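Local coordinates for histidinol-phosphate aminotransferase (Clostridium acetobutylicum, PDB 3FTB), which probably catalyses the pyridoxal phosphate-dependent transfer of amino groups, as a histidinol-phosphate aminotransferase of histidine biosynthesis would, at residues Asn231-Ile234 and Ala235-Lys239; Leu170-Ala173 and Glu174-Lys178; Ile280-Leu283 and Asn284-Gly287; Thr348-Leu351 and Arg352-Gly356. All coordinates share one frame; numbering follows the deposited sequence.

All four contacts are local, each within one helix or round its end, and each has a buried apolar face and an exposed polar one. Contacts 1 and 2 belong to the part of the fold built on the seven-stranded sheet, their centres about 18 Å apart without touching: contact 1 starts a helix with an asparagine cap, contact 2 finishes one with a Schellman motif. Contacts 3 and 4, their centres 42 to 48 Å from those of contacts 1 and 2, lie beside the five-stranded sheet; centred about 11 Å apart, they pack directly on each other. Contact 3 is a loosening helix end; contact 4 is regular helix and adds an aromatic ring to its apolar face.

Contact 1: Asn231-Ile234 and Ala235-Lys239; sequences NKEI and AAKIK
The carboxylate of Glu233 meets hydrocarbon along Lys237: OE1 lies 3.5 Å from Lys237 CG, while Glu233 OE2 is 4.0 Å from the methyl CB of Ala236. The other flat group, the amide of Asn231, is approached from above its plane, where Ile234 N donates to Asn231 OD1 at 2.9 Å, off the lone-pair direction. Asn231 is the N-cap of helix 232-239 and this is its capping bond; its backbone O accepts from Ile234 N too, so both its oxygens hold this first-turn N-H. The amide nitrogen of Asn231 is weakly tied to Ser205 O.

Glu233 CG is anti to the backbone N (chi1 -174°); the chain then bends at chi2, and the side chain as a whole crosses the extended Lys237 at about a right angle. Glu233 OE1 and Lys237 NZ stay 5.0 Å apart, too far for a salt bridge. On the buried side Ile234 CG2 packs 4.0 Å from Ile238 CD1, and both isoleucines rest on Leu97, with Ala235 and Ile238 also against Val82 of the edge strand 80-84. Lys232 NZ turns away to bond with Asp78 O and Asn230 O.

The helix is thus seated on the sheet margin by its aliphatic face. Its start is fixed by the asparagine cap, and the Glu233-Lys237 pair can probably add no more than a mild electrostatic attraction.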
loop_
_atom_site.group_PDB
_atom_site.type_symbol
_atom_site.label_atom_id
_atom_site.label_comp_id
_atom_site.label_asym_id
_atom_site.label_seq_id
_atom_site.Cartn_x
_atom_site.Cartn_y
_atom_site.Cartn_z
ATOM N N ASN A 231 14.908 12.737 -13.102
ATOM C CA ASN A 231 15.001 11.623 -14.035
ATOM C C ASN A 231 13.631 11.024 -14.320
ATOM O O ASN A 231 13.311 9.914 -13.875
ATOM C CB ASN A 231 15.951 10.549 -13.500
ATOM C CG ASN A 231 16.210 9.445 -14.507
ATOM O OD1 ASN A 231 15.345 9.101 -15.328
ATOM N ND2 ASN A 231 17.406 8.875 -14.446
ATOM N N LYS A 232 12.828 11.762 -15.076
ATOM C CA LYS A 232 11.476 11.331 -15.413
ATOM C C LYS A 232 11.371 9.859 -15.821
ATOM O O LYS A 232 10.378 9.199 -15.519
ATOM C CB LYS A 232 10.893 12.238 -16.494
ATOM C CG LYS A 232 10.087 13.402 -15.932
ATOM C CD LYS A 232 10.960 14.347 -15.118
ATOM C CE LYS A 232 11.589 15.429 -15.984
ATOM N NZ LYS A 232 12.295 16.439 -15.167
ATOM N N GLU A 233 12.396 9.334 -16.483
ATOM C CA GLU A 233 12.339 7.946 -16.943
ATOM C C GLU A 233 12.437 6.926 -15.795
ATOM O O GLU A 233 11.845 5.843 -15.855
ATOM C CB GLU A 233 13.379 7.677 -18.044
ATOM C CG GLU A 233 13.268 6.275 -18.682
ATOM C CD GLU A 233 11.821 5.844 -19.014
ATOM O OE1 GLU A 233 11.443 4.678 -18.734
ATOM O OE2 GLU A 233 11.057 6.669 -19.564
ATOM N N ILE A 234 13.159 7.283 -14.740
ATOM C CA ILE A 234 13.315 6.389 -13.599
ATOM C C ILE A 234 12.060 6.366 -12.735
ATOM O O ILE A 234 11.802 5.387 -12.031
ATOM C CB ILE A 234 14.557 6.752 -12.764
ATOM C CG1 ILE A 234 15.788 6.103 -13.385
ATOM C CG2 ILE A 234 14.415 6.296 -11.326
ATOM C CD1 ILE A 234 16.994 6.133 -12.492
ATOM N N ALA A 235 11.275 7.438 -12.800
ATOM C CA ALA A 235 9.975 7.470 -12.134
ATOM C C ALA A 235 8.967 6.638 -12.927
ATOM O O ALA A 235 8.144 5.915 -12.358
ATOM C CB ALA A 235 9.491 8.911 -11.984
ATOM N N ALA A 236 9.038 6.746 -14.248
ATOM C CA ALA A 236 8.190 5.938 -15.101
ATOM C C ALA A 236 8.454 4.460 -14.849
ATOM O O ALA A 236 7.535 3.651 -14.850
ATOM C CB ALA A 236 8.419 6.283 -16.568
ATOM N N LYS A 237 9.713 4.112 -14.621
ATOM C CA LYS A 237 10.084 2.721 -14.384
ATOM C C LYS A 237 9.590 2.190 -13.025
ATOM O O LYS A 237 9.235 1.012 -12.883
ATOM C CB LYS A 237 11.603 2.564 -14.492
ATOM C CG LYS A 237 12.182 2.851 -15.866
ATOM C CD LYS A 237 13.707 2.858 -15.806
ATOM C CE LYS A 237 14.338 3.042 -17.175
ATOM N NZ LYS A 237 15.818 3.029 -17.094
ATOM N N ILE A 238 9.581 3.065 -12.023
ATOM C CA ILE A 238 9.110 2.701 -10.700
ATOM C C ILE A 238 7.592 2.607 -10.675
ATOM O O ILE A 238 7.031 1.743 -9.998
ATOM C CB ILE A 238 9.602 3.688 -9.631
ATOM C CG1 ILE A 238 11.121 3.575 -9.483
ATOM C CG2 ILE A 238 8.919 3.394 -8.320
ATOM C CD1 ILE A 238 11.745 4.722 -8.754
ATOM N N LYS A 239 6.937 3.493 -11.424
ATOM C CA LYS A 239 5.481 3.488 -11.544
ATOM C C LYS A 239 5.061 2.230 -12.278
ATOM O O LYS A 239 4.117 1.546 -11.882
ATOM C CB LYS A 239 5.001 4.728 -12.288
ATOM C CG LYS A 239 3.688 5.315 -11.783
ATOM C CD LYS A 239 3.641 6.809 -12.089
ATOM C CE LYS A 239 4.839 7.537 -11.457
ATOM N NZ LYS A 239 5.105 8.882 -12.051
#

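Contact 2: Leu170-Ala173 and Glu174-Lys178; sequences LKLA and EEKKK
Leu172 and Lys176 both set CG anti to the carbonyl carbon (chi1 -77° and -69°), which lays the two chains side by side, with Leu172 CD2 3.9 Å from Lys176 CE. They stand on the last turn of helix 163-176, the crossover helix of a beta-alpha-beta unit between strands 147-151 and 179-183, and the turn closes in a Schellman motif. Glu175, extended with CG anti to its own N, also runs beside the leucine and brings OE2 to 3.4 Å from Leu172 CD2. The lysine carries its charge past this apolar patch to a salt bridge with Asp143. Glu174, bent at chi2, accepts from Ser205 N, while Leu170 and Ala173 face Ile180 of the next strand.

Helical bonding remains regular at Glu174 N, which donates to Leu170 O at 3.0 Å. It then changes: Lys177 adopts positive phi (57°), turning the chain out of the helix; Lys178 N returns to Ala173 O at 3.2 Å and Lys177 N bonds weakly to Glu174 O. Lys178 NZ bonds to Ile142 O and Val145 O. Ala173 O also accepts from Lys176 N at 2.9 Å, the two N-H groups reaching this one oxygen from opposite faces of its carbonyl plane.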
loop_
_atom_site.group_PDB
_atom_site.type_symbol
_atom_site.label_atom_id
_atom_site.label_comp_id
_atom_site.label_asym_id
_atom_site.label_seq_id
_atom_site.Cartn_x
_atom_site.Cartn_y
_atom_site.Cartn_z
ATOM N N LEU A 170 28.634 13.692 -6.917
ATOM C CA LEU A 170 27.504 14.036 -7.757
ATOM C C LEU A 170 27.948 14.281 -9.195
ATOM O O LEU A 170 27.353 13.754 -10.135
ATOM C CB LEU A 170 26.771 15.258 -7.209
ATOM C CG LEU A 170 25.922 15.021 -5.962
ATOM C CD1 LEU A 170 24.874 16.110 -5.840
ATOM C CD2 LEU A 170 25.260 13.649 -5.990
ATOM N N LYS A 171 29.002 15.077 -9.360
ATOM C CA LYS A 171 29.531 15.384 -10.689
ATOM C C LYS A 171 30.038 14.162 -11.443
ATOM O O LYS A 171 29.976 14.139 -12.656
ATOM C CB LYS A 171 30.641 16.435 -10.613
ATOM C CG LYS A 171 30.149 17.874 -10.611
ATOM C CD LYS A 171 31.281 18.851 -10.283
ATOM C CE LYS A 171 30.855 20.291 -10.528
ATOM N NZ LYS A 171 29.369 20.434 -10.510
ATOM N N LEU A 172 30.559 13.159 -10.730
ATOM C CA LEU A 172 30.985 11.903 -11.360
ATOM C C LEU A 172 29.803 10.994 -11.691
ATOM O O LEU A 172 29.752 10.400 -12.773
ATOM C CB LEU A 172 31.963 11.131 -10.471
ATOM C CG LEU A 172 33.427 11.562 -10.364
ATOM C CD1 LEU A 172 34.171 10.587 -9.468
ATOM C CD2 LEU A 172 34.088 11.642 -11.732
ATOM N N ALA A 173 28.867 10.864 -10.753
ATOM C CA ALA A 173 27.657 10.074 -10.996
ATOM C C ALA A 173 26.942 10.557 -12.255
ATOM O O ALA A 173 26.719 9.785 -13.177
ATOM C CB ALA A 173 26.716 10.127 -9.796
ATOM N N GLU A 174 26.588 11.838 -12.266
ATOM C CA GLU A 174 25.995 12.498 -13.424
ATOM C C GLU A 174 26.717 12.079 -14.702
ATOM O O GLU A 174 26.090 11.631 -15.665
ATOM C CB GLU A 174 26.091 14.014 -13.243
ATOM C CG GLU A 174 25.132 14.839 -14.086
ATOM C CD GLU A 174 23.670 14.576 -13.748
ATOM O OE1 GLU A 174 22.777 15.161 -14.411
ATOM O OE2 GLU A 174 23.416 13.777 -12.820
ATOM N N GLU A 175 28.038 12.218 -14.701
ATOM C CA GLU A 175 28.856 11.888 -15.866
ATOM C C GLU A 175 28.760 10.422 -16.292
ATOM O O GLU A 175 28.806 10.106 -17.474
ATOM C CB GLU A 175 30.315 12.256 -15.586
ATOM C CG GLU A 175 31.338 11.602 -16.507
ATOM C CD GLU A 175 32.725 11.535 -15.877
ATOM O OE1 GLU A 175 33.562 10.747 -16.367
ATOM O OE2 GLU A 175 32.978 12.260 -14.889
ATOM N N LYS A 176 28.617 9.529 -15.322
ATOM C CA LYS A 176 28.724 8.091 -15.569
ATOM C C LYS A 176 27.372 7.391 -15.691
ATOM O O LYS A 176 27.301 6.157 -15.737
ATOM C CB LYS A 176 29.553 7.449 -14.458
ATOM C CG LYS A 176 31.027 7.842 -14.499
ATOM C CD LYS A 176 31.638 7.972 -13.118
ATOM C CE LYS A 176 33.137 8.207 -13.207
ATOM N NZ LYS A 176 33.832 7.069 -13.884
ATOM N N LYS A 177 26.301 8.185 -15.756
ATOM C CA LYS A 177 24.951 7.644 -15.858
ATOM C C LYS A 177 24.646 6.702 -14.697
ATOM O O LYS A 177 23.803 5.829 -14.800
ATOM C CB LYS A 177 24.768 6.913 -17.189
ATOM C CG LYS A 177 24.808 7.821 -18.408
ATOM C CD LYS A 177 24.644 7.029 -19.694
ATOM C CE LYS A 177 24.661 7.940 -20.910
ATOM N NZ LYS A 177 24.525 7.174 -22.179
ATOM N N LYS A 178 25.391 6.901 -13.605
ATOM C CA LYS A 178 25.185 6.160 -12.368
ATOM C C LYS A 178 24.020 6.802 -11.604
ATOM O O LYS A 178 23.725 7.990 -11.784
ATOM C CB LYS A 178 26.467 6.189 -11.517
ATOM C CG LYS A 178 27.694 5.497 -12.151
ATOM C CD LYS A 178 27.351 4.064 -12.509
ATOM C CE LYS A 178 28.202 3.543 -13.636
ATOM N NZ LYS A 178 29.506 3.074 -13.151
#

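Contact 3: Ile280-Leu283 and Asn284-Gly287; sequences IEEL and NKIG
From Glu282 to Ile286 the backbone bonds shift to the i to i+3 spacing of a 3-10-like turn, as often at a helix C-terminus: Lys285 N donates to Glu282 O at 3.2 Å and Ile286 N to Leu283 O at 3.1 Å, each donor standing well above the carbonyl plane, whereas the bonds of Asn284 N to Ile280 O and Lys285 N to Glu281 O are weak. This is helix 262-285 running out, its last turn only loosely bonded before the chain leaves for strand 289-293.

Lys285 lies alongside Glu282, the two pointing the same way. Its chain bends at chi4 (57°), and that turn brings NZ back over the helix to a weak bond with Glu281 O, 3.5 Å away. Lys285 NZ also comes to 4.0 Å from Glu282 OE1, beyond a salt bridge, although the opposite charges probably still attract. The lysine charge therefore sits near carbonyls at the helix C-terminal end, where the helix dipole would be expected to welcome it.

Asn284 runs beside Ile280, with its CB 3.3 Å from Ile280 O. Ile286 points CG1 back to the turn, 3.3 Å from Glu282 O, and its CD1 stands 4.5 Å from Leu283 CD2, a loose apolar meeting.

The inward side of this helix end joins it to its surroundings. Leu283 rests on Ile289 and Val292 of strand 289-293 and on Val300 and Cys302 of strand 299-304, and Ile280 adds Val292 and Val300. Towards helix 344-359, Leu283 and Ile286 pack against Leu354, while Glu282 lies on Leu351.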
loop_
_atom_site.group_PDB
_atom_site.type_symbol
_atom_site.label_atom_id
_atom_site.label_comp_id
_atom_site.label_asym_id
_atom_site.label_seq_id
_atom_site.Cartn_x
_atom_site.Cartn_y
_atom_site.Cartn_z
ATOM N N ILE A 280 22.208 15.920 24.527
ATOM C CA ILE A 280 23.580 15.502 24.271
ATOM C C ILE A 280 24.549 15.957 25.369
ATOM O O ILE A 280 25.577 15.312 25.605
ATOM C CB ILE A 280 24.074 16.006 22.899
ATOM C CG1 ILE A 280 23.680 15.033 21.775
ATOM C CG2 ILE A 280 25.587 16.187 22.911
ATOM C CD1 ILE A 280 22.209 14.628 21.751
ATOM N N GLU A 281 24.235 17.063 26.041
ATOM C CA GLU A 281 25.099 17.540 27.127
ATOM C C GLU A 281 24.881 16.681 28.353
ATOM O O GLU A 281 25.834 16.309 29.040
ATOM C CB GLU A 281 24.855 19.020 27.439
ATOM C CG GLU A 281 25.506 19.963 26.422
ATOM C CD GLU A 281 24.914 21.360 26.437
ATOM O OE1 GLU A 281 23.756 21.499 26.889
ATOM O OE2 GLU A 281 25.601 22.313 25.994
ATOM N N GLU A 282 23.622 16.348 28.613
ATOM C CA GLU A 282 23.296 15.416 29.681
ATOM C C GLU A 282 23.899 14.019 29.452
ATOM O O GLU A 282 24.401 13.400 30.397
ATOM C CB GLU A 282 21.782 15.336 29.851
ATOM C CG GLU A 282 21.157 16.680 30.137
ATOM C CD GLU A 282 21.836 17.372 31.292
ATOM O OE1 GLU A 282 22.405 18.463 31.076
ATOM O OE2 GLU A 282 21.821 16.811 32.409
ATOM N N LEU A 283 23.856 13.523 28.214
ATOM C CA LEU A 283 24.423 12.207 27.903
ATOM C C LEU A 283 25.929 12.237 28.098
ATOM O O LEU A 283 26.542 11.234 28.467
ATOM C CB LEU A 283 24.106 11.762 26.465
ATOM C CG LEU A 283 22.788 11.062 26.104
ATOM C CD1 LEU A 283 22.832 10.689 24.641
ATOM C CD2 LEU A 283 22.520 9.817 26.952
ATOM N N ASN A 284 26.526 13.398 27.848
ATOM C CA ASN A 284 27.982 13.516 27.896
ATOM C C ASN A 284 28.510 13.411 29.325
ATOM O O ASN A 284 29.676 13.092 29.543
ATOM C CB ASN A 284 28.456 14.811 27.219
ATOM C CG ASN A 284 28.766 14.627 25.737
ATOM O OD1 ASN A 284 28.334 15.420 24.906
ATOM N ND2 ASN A 284 29.527 13.585 25.404
ATOM N N LYS A 285 27.627 13.665 30.289
ATOM C CA LYS A 285 27.958 13.590 31.704
ATOM C C LYS A 285 27.908 12.154 32.228
ATOM O O LYS A 285 28.561 11.829 33.228
ATOM C CB LYS A 285 27.007 14.478 32.517
ATOM C CG LYS A 285 27.059 15.968 32.167
ATOM C CD LYS A 285 25.850 16.710 32.740
ATOM C CE LYS A 285 26.064 18.216 32.769
ATOM N NZ LYS A 285 26.385 18.765 31.420
ATOM N N ILE A 286 27.135 11.299 31.558
ATOM C CA ILE A 286 26.939 9.919 32.018
ATOM C C ILE A 286 28.220 9.102 31.868
ATOM O O ILE A 286 28.867 9.140 30.817
ATOM C CB ILE A 286 25.730 9.252 31.313
ATOM C CG1 ILE A 286 24.553 10.227 31.295
ATOM C CG2 ILE A 286 25.351 7.934 31.988
ATOM C CD1 ILE A 286 23.226 9.579 31.370
ATOM N N GLY A 287 28.587 8.383 32.929
ATOM C CA GLY A 287 29.892 7.754 33.026
ATOM C C GLY A 287 30.203 6.644 32.040
ATOM O O GLY A 287 31.337 6.539 31.547
#

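Contact 4: Thr348-Leu351 and Arg352-Gly356; sequences TKFL and RALKG
Phe350 O is held by two N-H groups: Leu354 N reaches it at 3.2 Å in the carbonyl plane, the ordinary alpha-helical bond, and Ala353 N comes at 3.1 Å from above that plane. Both belong to helix 344-359, near the C-terminus of the chain, which packs on the five-stranded sheet of this aminotransferase. One residue on, Lys355 N donates to Leu351 O at 2.8 Å, nearly in line with the carbonyl bond.

Each face of the helix has its own side-chain pairing. On the polar face, Arg352 runs back across Thr348, and the threonine methyl CG2 sits over one face of the guanidinium, 3.9 Å from Arg352 NE; the bend at chi3 (-49°) turns the guanidinium group into this place. The hydroxyl of Thr348 takes another course, bonded to Glu344 O and to Arg278. At the border of the two faces, Lys355 bends at chi4, bringing NZ to 3.6 Å from Leu351 CB, so that its ammonium end lies against hydrocarbon.

On the buried face Phe350 CG is anti to the backbone N (chi1 176°), which carries the ring toward Leu354. Tyr31 stacks with the ring and Phe339 meets it edge-to-face, while Ile321 and Ile323 of strand 321-325 also touch it. Aromatic and aliphatic groups together thus pack the helix against the sheet. Leu354 supplies a CH-pi contact over one face, its CD1 4.1 Å from the Phe350 ring centroid and shifted toward the rim, and its other methyl, CD2, comes within 3.5 Å of Phe350 CE2.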
loop_
_atom_site.group_PDB
_atom_site.type_symbol
_atom_site.label_atom_id
_atom_site.label_comp_id
_atom_site.label_asym_id
_atom_site.label_seq_id
_atom_site.Cartn_x
_atom_site.Cartn_y
_atom_site.Cartn_z
ATOM N N THR A 348 14.288 13.587 30.374
ATOM C CA THR A 348 14.833 13.704 31.715
ATOM C C THR A 348 14.562 12.412 32.482
ATOM O O THR A 348 15.400 11.935 33.241
ATOM C CB THR A 348 14.237 14.909 32.457
ATOM O OG1 THR A 348 14.612 16.121 31.785
ATOM C CG2 THR A 348 14.736 14.950 33.898
ATOM N N LYS A 349 13.387 11.834 32.259
ATOM C CA LYS A 349 13.049 10.553 32.864
ATOM C C LYS A 349 14.033 9.492 32.384
ATOM O O LYS A 349 14.627 8.764 33.180
ATOM C CB LYS A 349 11.623 10.154 32.488
ATOM C CG LYS A 349 10.996 9.156 33.443
ATOM C CD LYS A 349 9.797 8.466 32.825
ATOM C CE LYS A 349 9.024 7.675 33.871
ATOM N NZ LYS A 349 8.595 8.519 35.032
ATOM N N PHE A 350 14.193 9.411 31.067
ATOM C CA PHE A 350 15.166 8.518 30.439
ATOM C C PHE A 350 16.569 8.585 31.078
ATOM O O PHE A 350 17.145 7.556 31.462
ATOM C CB PHE A 350 15.258 8.844 28.944
ATOM C CG PHE A 350 16.300 8.053 28.221
ATOM C CD1 PHE A 350 16.090 6.707 27.929
ATOM C CD2 PHE A 350 17.498 8.647 27.836
ATOM C CE1 PHE A 350 17.052 5.965 27.263
ATOM C CE2 PHE A 350 18.470 7.911 27.169
ATOM C CZ PHE A 350 18.244 6.566 26.884
ATOM N N LEU A 351 17.104 9.802 31.173
ATOM C CA LEU A 351 18.444 10.051 31.695
ATOM C C LEU A 351 18.548 9.660 33.161
ATOM O O LEU A 351 19.576 9.133 33.602
ATOM C CB LEU A 351 18.811 11.534 31.536
ATOM C CG LEU A 351 19.167 12.094 30.153
ATOM C CD1 LEU A 351 18.840 13.578 30.071
ATOM C CD2 LEU A 351 20.640 11.842 29.820
ATOM N N ARG A 352 17.487 9.926 33.919
ATOM C CA ARG A 352 17.482 9.591 35.334
ATOM C C ARG A 352 17.479 8.090 35.577
ATOM O O ARG A 352 17.711 7.647 36.690
ATOM C CB ARG A 352 16.327 10.278 36.051
ATOM C CG ARG A 352 16.440 11.796 35.991
ATOM C CD ARG A 352 15.297 12.484 36.715
ATOM N NE ARG A 352 14.001 11.943 36.319
ATOM C CZ ARG A 352 12.830 12.466 36.670
ATOM N NH1 ARG A 352 12.792 13.558 37.425
ATOM N NH2 ARG A 352 11.701 11.900 36.265
ATOM N N ALA A 353 17.227 7.313 34.529
ATOM C CA ALA A 353 17.369 5.865 34.606
ATOM C C ALA A 353 18.804 5.477 34.249
ATOM O O ALA A 353 19.385 4.572 34.859
ATOM C CB ALA A 353 16.388 5.188 33.674
ATOM N N LEU A 354 19.362 6.165 33.252
ATOM C CA LEU A 354 20.748 5.967 32.831
ATOM C C LEU A 354 21.673 6.232 33.998
ATOM O O LEU A 354 22.689 5.565 34.172
ATOM C CB LEU A 354 21.104 6.929 31.700
ATOM C CG LEU A 354 21.200 6.376 30.281
ATOM C CD1 LEU A 354 20.042 5.445 29.967
ATOM C CD2 LEU A 354 21.246 7.511 29.291
ATOM N N LYS A 355 21.312 7.237 34.784
ATOM C CA LYS A 355 22.041 7.597 35.987
ATOM C C LYS A 355 21.946 6.503 37.061
ATOM O O LYS A 355 22.938 6.166 37.724
ATOM C CB LYS A 355 21.522 8.947 36.508
ATOM C CG LYS A 355 21.938 10.135 35.656
ATOM C CD LYS A 355 20.955 11.299 35.772
ATOM C CE LYS A 355 21.418 12.508 34.960
ATOM N NZ LYS A 355 21.714 12.186 33.527
ATOM N N GLY A 356 20.750 5.942 37.231
ATOM C CA GLY A 356 20.568 4.872 38.191
ATOM C C GLY A 356 21.384 3.654 37.803
ATOM O O GLY A 356 21.866 2.929 38.655
#